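Local coordinates for probable TonB-dependent siderophore receptor PirA (Acinetobacter baumannii, PDB 5FR8), which probably takes part in the first step of iron uptake by binding ferric siderophores, possibly ferric enterobactin, at the outer membrane, at residues A[345-350]-A[377-382]; A[522-527]-A[589-594]. All blocks are in the same frame, centred on the assembly; numbering follows the deposited sequence.

Contact 1 (A[345-350]-A[377-382]); sequences SRLETL and DRFKDN
Thr349 and Asp377 face each other on two neighbouring antiparallel strands of the TonB-dependent receptor beta-barrel, and the hydroxyl OG1 of Thr349 donates to Asp377 OD1 over 2.6 Å. The two side chains lie alongside each other, and the hydroxyl meets the carboxylate oxygen on its anti side, 34° out of the carboxylate plane. Asn105, a residue of the plug, also bonds Thr349 OG1, so this pair ties the barrel wall to its plug. This part of the beta hairpin is held by two hydrogen-bonded pairs. Arg346 N reaches Lys380 O at 3.0 Å and Lys380 N returns to Arg346 O; Glu348 N meets Arg378 O at 2.8 Å, with Arg378 N bound back to Glu348 O. At the far end Ser345 OG makes a weak bond to Lys380 O, whereas the Asp381 carboxylate bonds Tyr475 and Ser384. Leu347 and Phe379 share the plug-facing side with Thr349 and Asp377, their side chains crossing at a slant. CG of Phe379 is anti to the backbone N (chi1 -170°), which leaves the ring beside the carbonyl of Arg346 and brings its CD1 to 3.7 Å from Leu347 CB. The other side of the sheet carries Arg346, Glu348, Arg378 and Lys380. There the guanidinium of Arg346 lies obliquely against the Lys380 side chain, its NH2 3.7 Å from Lys380 CB.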
loop_
_atom_site.group_PDB
_atom_site.type_symbol
_atom_site.label_atom_id
_atom_site.label_comp_id
_atom_site.label_asym_id
_atom_site.label_seq_id
_atom_site.Cartn_x
_atom_site.Cartn_y
_atom_site.Cartn_z
ATOM N N SER A 345 17.976 6.874 -6.876
ATOM C CA SER A 345 18.159 5.599 -6.220
ATOM C C SER A 345 17.691 4.513 -7.136
ATOM O O SER A 345 16.785 4.705 -7.943
ATOM C CB SER A 345 17.406 5.575 -4.931
ATOM O OG SER A 345 18.274 6.083 -3.943
ATOM N N ARG A 346 18.330 3.361 -7.029
ATOM C CA ARG A 346 18.097 2.306 -8.001
ATOM C C ARG A 346 17.778 0.989 -7.286
ATOM O O ARG A 346 18.588 0.512 -6.513
ATOM C CB ARG A 346 19.319 2.179 -8.939
ATOM C CG ARG A 346 19.068 1.274 -10.143
ATOM C CD ARG A 346 20.281 0.953 -11.024
ATOM N NE ARG A 346 21.520 0.735 -10.276
ATOM C CZ ARG A 346 21.799 -0.345 -9.536
ATOM N NH1 ARG A 346 20.944 -1.364 -9.410
ATOM N NH2 ARG A 346 22.958 -0.401 -8.897
ATOM N N LEU A 347 16.602 0.413 -7.542
ATOM C CA LEU A 347 16.207 -0.851 -6.906
ATOM C C LEU A 347 15.847 -1.925 -7.918
ATOM O O LEU A 347 14.887 -1.801 -8.686
ATOM C CB LEU A 347 15.004 -0.657 -6.016
ATOM C CG LEU A 347 14.461 -1.904 -5.286
ATOM C CD1 LEU A 347 15.519 -2.576 -4.428
ATOM C CD2 LEU A 347 13.281 -1.496 -4.441
ATOM N N GLU A 348 16.625 -2.993 -7.902
ATOM C CA GLU A 348 16.419 -4.084 -8.814
ATOM C C GLU A 348 15.966 -5.270 -8.004
ATOM O O GLU A 348 16.558 -5.578 -6.949
ATOM C CB GLU A 348 17.701 -4.472 -9.530
ATOM C CG GLU A 348 18.245 -3.429 -10.446
ATOM C CD GLU A 348 19.569 -3.856 -11.072
ATOM O OE1 GLU A 348 19.581 -4.845 -11.827
ATOM O OE2 GLU A 348 20.589 -3.188 -10.797
ATOM N N THR A 349 14.943 -5.939 -8.525
ATOM C CA THR A 349 14.469 -7.160 -7.960
ATOM C C THR A 349 14.424 -8.275 -9.035
ATOM O O THR A 349 13.853 -8.125 -10.125
ATOM C CB THR A 349 13.081 -6.950 -7.374
ATOM O OG1 THR A 349 13.129 -5.935 -6.345
ATOM C CG2 THR A 349 12.542 -8.254 -6.817
ATOM N N LEU A 350 15.044 -9.400 -8.705
ATOM C CA LEU A 350 14.907 -10.593 -9.512
ATOM C C LEU A 350 14.137 -11.597 -8.672
ATOM O O LEU A 350 14.425 -11.759 -7.485
ATOM C CB LEU A 350 16.288 -11.120 -9.928
ATOM C CG LEU A 350 16.324 -12.405 -10.757
ATOM C CD1 LEU A 350 15.580 -12.271 -12.084
ATOM C CD2 LEU A 350 17.762 -12.828 -10.995
ATOM N N ASP A 377 17.021 -8.812 -4.001
ATOM C CA ASP A 377 16.950 -7.366 -4.205
ATOM C C ASP A 377 18.347 -6.718 -4.185
ATOM O O ASP A 377 19.144 -7.014 -3.280
ATOM C CB ASP A 377 16.118 -6.715 -3.099
ATOM C CG ASP A 377 14.643 -7.023 -3.210
ATOM O OD1 ASP A 377 14.136 -7.147 -4.331
ATOM O OD2 ASP A 377 13.980 -7.123 -2.168
ATOM N N ARG A 378 18.640 -5.848 -5.171
ATOM C CA ARG A 378 19.830 -4.963 -5.088
ATOM C C ARG A 378 19.437 -3.494 -5.094
ATOM O O ARG A 378 18.614 -3.055 -5.890
ATOM C CB ARG A 378 20.817 -5.235 -6.209
ATOM C CG ARG A 378 21.237 -6.686 -6.287
ATOM C CD ARG A 378 22.743 -6.793 -6.380
ATOM N NE ARG A 378 23.123 -7.894 -7.245
ATOM C CZ ARG A 378 23.013 -7.857 -8.568
ATOM N NH1 ARG A 378 22.522 -6.777 -9.172
ATOM N NH2 ARG A 378 23.389 -8.903 -9.288
ATOM N N PHE A 379 20.030 -2.731 -4.190
ATOM C CA PHE A 379 19.636 -1.345 -3.995
ATOM C C PHE A 379 20.868 -0.459 -3.931
ATOM O O PHE A 379 21.783 -0.730 -3.183
ATOM C CB PHE A 379 18.859 -1.253 -2.686
ATOM C CG PHE A 379 18.174 0.071 -2.454
ATOM C CD1 PHE A 379 17.365 0.635 -3.432
ATOM C CD2 PHE A 379 18.286 0.715 -1.228
ATOM C CE1 PHE A 379 16.706 1.829 -3.204
ATOM C CE2 PHE A 379 17.644 1.923 -1.005
ATOM C CZ PHE A 379 16.855 2.484 -1.997
ATOM N N LYS A 380 20.896 0.579 -4.748
ATOM C CA LYS A 380 21.898 1.657 -4.636
ATOM C C LYS A 380 21.177 2.904 -4.090
ATOM O O LYS A 380 20.130 3.318 -4.647
ATOM C CB LYS A 380 22.580 1.921 -6.003
ATOM C CG LYS A 380 23.938 2.637 -5.950
ATOM C CD LYS A 380 24.468 3.170 -7.300
ATOM C CE LYS A 380 26.015 3.285 -7.377
ATOM N NZ LYS A 380 26.593 3.104 -8.763
ATOM N N ASP A 381 21.701 3.452 -2.982
ATOM C CA ASP A 381 21.253 4.751 -2.418
ATOM C C ASP A 381 22.441 5.480 -1.781
ATOM O O ASP A 381 22.922 5.094 -0.715
ATOM C CB ASP A 381 20.144 4.561 -1.385
ATOM C CG ASP A 381 19.599 5.895 -0.815
ATOM O OD1 ASP A 381 20.336 6.918 -0.832
ATOM O OD2 ASP A 381 18.430 5.902 -0.328
ATOM N N ASN A 382 22.923 6.522 -2.457
ATOM C CA ASN A 382 24.117 7.222 -2.008
ATOM C C ASN A 382 23.847 8.553 -1.327
ATOM O O ASN A 382 24.768 9.202 -0.844
ATOM C CB ASN A 382 25.097 7.422 -3.160
ATOM C CG ASN A 382 26.521 7.502 -2.667
ATOM O OD1 ASN A 382 27.032 6.547 -2.086
ATOM N ND2 ASN A 382 27.156 8.655 -2.849
#

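Contact 2 (A[522-527]-A[589-594]); sequences KDIVNA and LDFGDI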
loop_
_atom_site.group_PDB
_atom_site.type_symbol
_atom_site.label_atom_id
_atom_site.label_comp_id
_atom_site.label_asym_id
_atom_site.label_seq_id
_atom_site.Cartn_x
_atom_site.Cartn_y
_atom_site.Cartn_z
ATOM N N LYS A 522 -29.832 -16.201 1.299
ATOM C CA LYS A 522 -31.064 -16.593 0.648
ATOM C C LYS A 522 -30.803 -16.017 -0.735
ATOM O O LYS A 522 -29.769 -15.373 -0.941
ATOM C CB LYS A 522 -32.237 -15.878 1.320
ATOM C CG LYS A 522 -33.590 -16.553 1.174
ATOM C CD LYS A 522 -34.685 -15.794 1.922
ATOM C CE LYS A 522 -35.979 -16.585 1.968
ATOM N NZ LYS A 522 -36.110 -17.400 3.210
ATOM N N ASP A 523 -31.690 -16.221 -1.698
ATOM C CA ASP A 523 -31.577 -15.409 -2.904
ATOM C C ASP A 523 -32.069 -14.020 -2.499
ATOM O O ASP A 523 -32.730 -13.878 -1.463
ATOM C CB ASP A 523 -32.337 -16.004 -4.099
ATOM C CG ASP A 523 -33.820 -16.138 -3.859
ATOM O OD1 ASP A 523 -34.255 -16.041 -2.685
ATOM O OD2 ASP A 523 -34.548 -16.345 -4.857
ATOM N N ILE A 524 -31.709 -13.001 -3.273
ATOM C CA ILE A 524 -32.114 -11.615 -2.991
ATOM C C ILE A 524 -31.407 -11.013 -1.780
ATOM O O ILE A 524 -31.255 -9.798 -1.701
ATOM C CB ILE A 524 -33.660 -11.475 -2.864
ATOM C CG1 ILE A 524 -34.118 -10.030 -2.638
ATOM C CG2 ILE A 524 -34.228 -12.373 -1.776
ATOM C CD1 ILE A 524 -35.631 -9.882 -2.764
ATOM N N VAL A 525 -30.951 -11.845 -0.846
ATOM C CA VAL A 525 -30.268 -11.336 0.341
ATOM C C VAL A 525 -29.064 -12.149 0.724
ATOM O O VAL A 525 -29.085 -13.375 0.696
ATOM C CB VAL A 525 -31.175 -11.379 1.581
ATOM C CG1 VAL A 525 -30.400 -10.943 2.818
ATOM C CG2 VAL A 525 -32.412 -10.524 1.367
ATOM N N ASN A 526 -28.012 -11.455 1.113
ATOM C CA ASN A 526 -26.826 -12.103 1.648
ATOM C C ASN A 526 -26.209 -11.202 2.681
ATOM O O ASN A 526 -26.359 -9.983 2.620
ATOM C CB ASN A 526 -25.805 -12.317 0.548
ATOM C CG ASN A 526 -25.436 -11.018 -0.125
ATOM O OD1 ASN A 526 -24.620 -10.241 0.379
ATOM N ND2 ASN A 526 -26.074 -10.756 -1.254
ATOM N N ALA A 527 -25.487 -11.790 3.618
ATOM C CA ALA A 527 -24.842 -10.995 4.632
ATOM C C ALA A 527 -23.693 -11.759 5.269
ATOM O O ALA A 527 -23.661 -12.994 5.275
ATOM C CB ALA A 527 -25.862 -10.578 5.676
ATOM N N LEU A 589 -28.336 -6.711 -1.094
ATOM C CA LEU A 589 -29.749 -6.778 -1.407
ATOM C C LEU A 589 -30.008 -6.607 -2.890
ATOM O O LEU A 589 -29.918 -5.488 -3.411
ATOM C CB LEU A 589 -30.487 -5.677 -0.663
ATOM C CG LEU A 589 -30.624 -5.880 0.842
ATOM C CD1 LEU A 589 -31.416 -4.731 1.438
ATOM C CD2 LEU A 589 -31.294 -7.215 1.145
ATOM N N ASP A 590 -30.347 -7.713 -3.557
ATOM C CA ASP A 590 -30.404 -7.764 -5.025
ATOM C C ASP A 590 -31.864 -7.895 -5.452
ATOM O O ASP A 590 -32.467 -8.945 -5.258
ATOM C CB ASP A 590 -29.564 -8.961 -5.530
ATOM C CG ASP A 590 -29.408 -9.017 -7.063
ATOM O OD1 ASP A 590 -30.296 -8.609 -7.841
ATOM O OD2 ASP A 590 -28.356 -9.521 -7.497
ATOM N N PHE A 591 -32.430 -6.837 -6.027
ATOM C CA PHE A 591 -33.788 -6.907 -6.549
ATOM C C PHE A 591 -33.801 -6.867 -8.077
ATOM O O PHE A 591 -34.634 -6.193 -8.676
ATOM C CB PHE A 591 -34.650 -5.755 -5.985
ATOM C CG PHE A 591 -34.912 -5.837 -4.499
ATOM C CD1 PHE A 591 -35.986 -6.561 -4.012
ATOM C CD2 PHE A 591 -34.092 -5.167 -3.598
ATOM C CE1 PHE A 591 -36.238 -6.628 -2.645
ATOM C CE2 PHE A 591 -34.321 -5.233 -2.241
ATOM C CZ PHE A 591 -35.403 -5.967 -1.757
ATOM N N GLY A 592 -32.892 -7.596 -8.717
ATOM C CA GLY A 592 -32.759 -7.541 -10.174
ATOM C C GLY A 592 -32.248 -6.187 -10.644
ATOM O O GLY A 592 -31.034 -5.927 -10.580
ATOM N N ASP A 593 -33.170 -5.327 -11.103
ATOM C CA ASP A 593 -32.824 -3.995 -11.639
ATOM C C ASP A 593 -32.317 -3.059 -10.556
ATOM O O ASP A 593 -31.447 -2.246 -10.817
ATOM C CB ASP A 593 -34.028 -3.324 -12.324
ATOM C CG ASP A 593 -34.440 -3.996 -13.649
ATOM O OD1 ASP A 593 -33.667 -4.787 -14.231
ATOM O OD2 ASP A 593 -35.557 -3.699 -14.120
ATOM N N ILE A 594 -32.872 -3.177 -9.351
ATOM C CA ILE A 594 -32.431 -2.395 -8.187
ATOM C C ILE A 594 -31.499 -3.225 -7.290
ATOM O O ILE A 594 -31.840 -4.352 -6.927
ATOM C CB ILE A 594 -33.623 -1.989 -7.267
ATOM C CG1 ILE A 594 -34.672 -1.109 -7.988
ATOM C CG2 ILE A 594 -33.088 -1.304 -6.019
ATOM C CD1 ILE A 594 -34.291 0.350 -8.128
#
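The margin of a transmembrane beta-barrel, where strands reverse in tight turns, is exemplified by Ile524 and Val525 meeting Leu589, Asp590 and Phe591. One backbone hydrogen bond joins the segments: Asp590 N donates to Ile524 O at 2.9 Å, with an N-H...O angle of 164° but the donor tilted 31° from the carbonyl plane. The same oxygen also receives the CA-H of Leu589, at 3.4 Å from its CA. Next along, Val525 and Leu589 form an antiparallel non-hydrogen-bonded pair whose side chains run side by side, Val525 CG2 touching Leu589 CD2 at 3.5 Å.

Beyond this pair, side chains add to the backbone contacts. Ile524 holds CG1 anti to its own nitrogen (chi1 -177°), extending that branch over one face of the Phe591 ring. This is a CH-pi contact, with CG1 4.3 Å from the ring centroid and offset toward the rim, while CD1 packs near the CE1 corner. Asp590 turns its carboxylate to its own segment instead: OD1 accepts from Gly592 N at 2.9 Å, an Asx turn that overlaps the type II' beta turn from Phe591 to Ile594.

A bound detergent molecule (C8E) lies about 5 Å from the Leu589 side chain, consistent with a lipid-facing surface. Phe520 of strand 509-521 flanks Val525 on one side of the pair; on the other, Trp596 of strand 594-608 packs against both Leu589 and Phe591.

In the fold
Followed from the N terminus, the chain first builds the plug and then enters the barrel, where the two contacts occur in series, neither nesting nor crossing. Contact 1 closes a loop of 26 residues, nearly all strand, by joining the ends of the hairpin 343-361/365-380 remote from its turn. Contact 2 closes a longer excursion of 61 residues, which includes strand 548-553, and joins 525-541 to 564-591 close to two reversals of the chain. Their centres are 50 Å apart on opposite sides of the chain's centre. Together they illustrate how pairing of antiparallel strands side by side builds the barrel wall, against the plug at contact 1 and at its margin at contact 2.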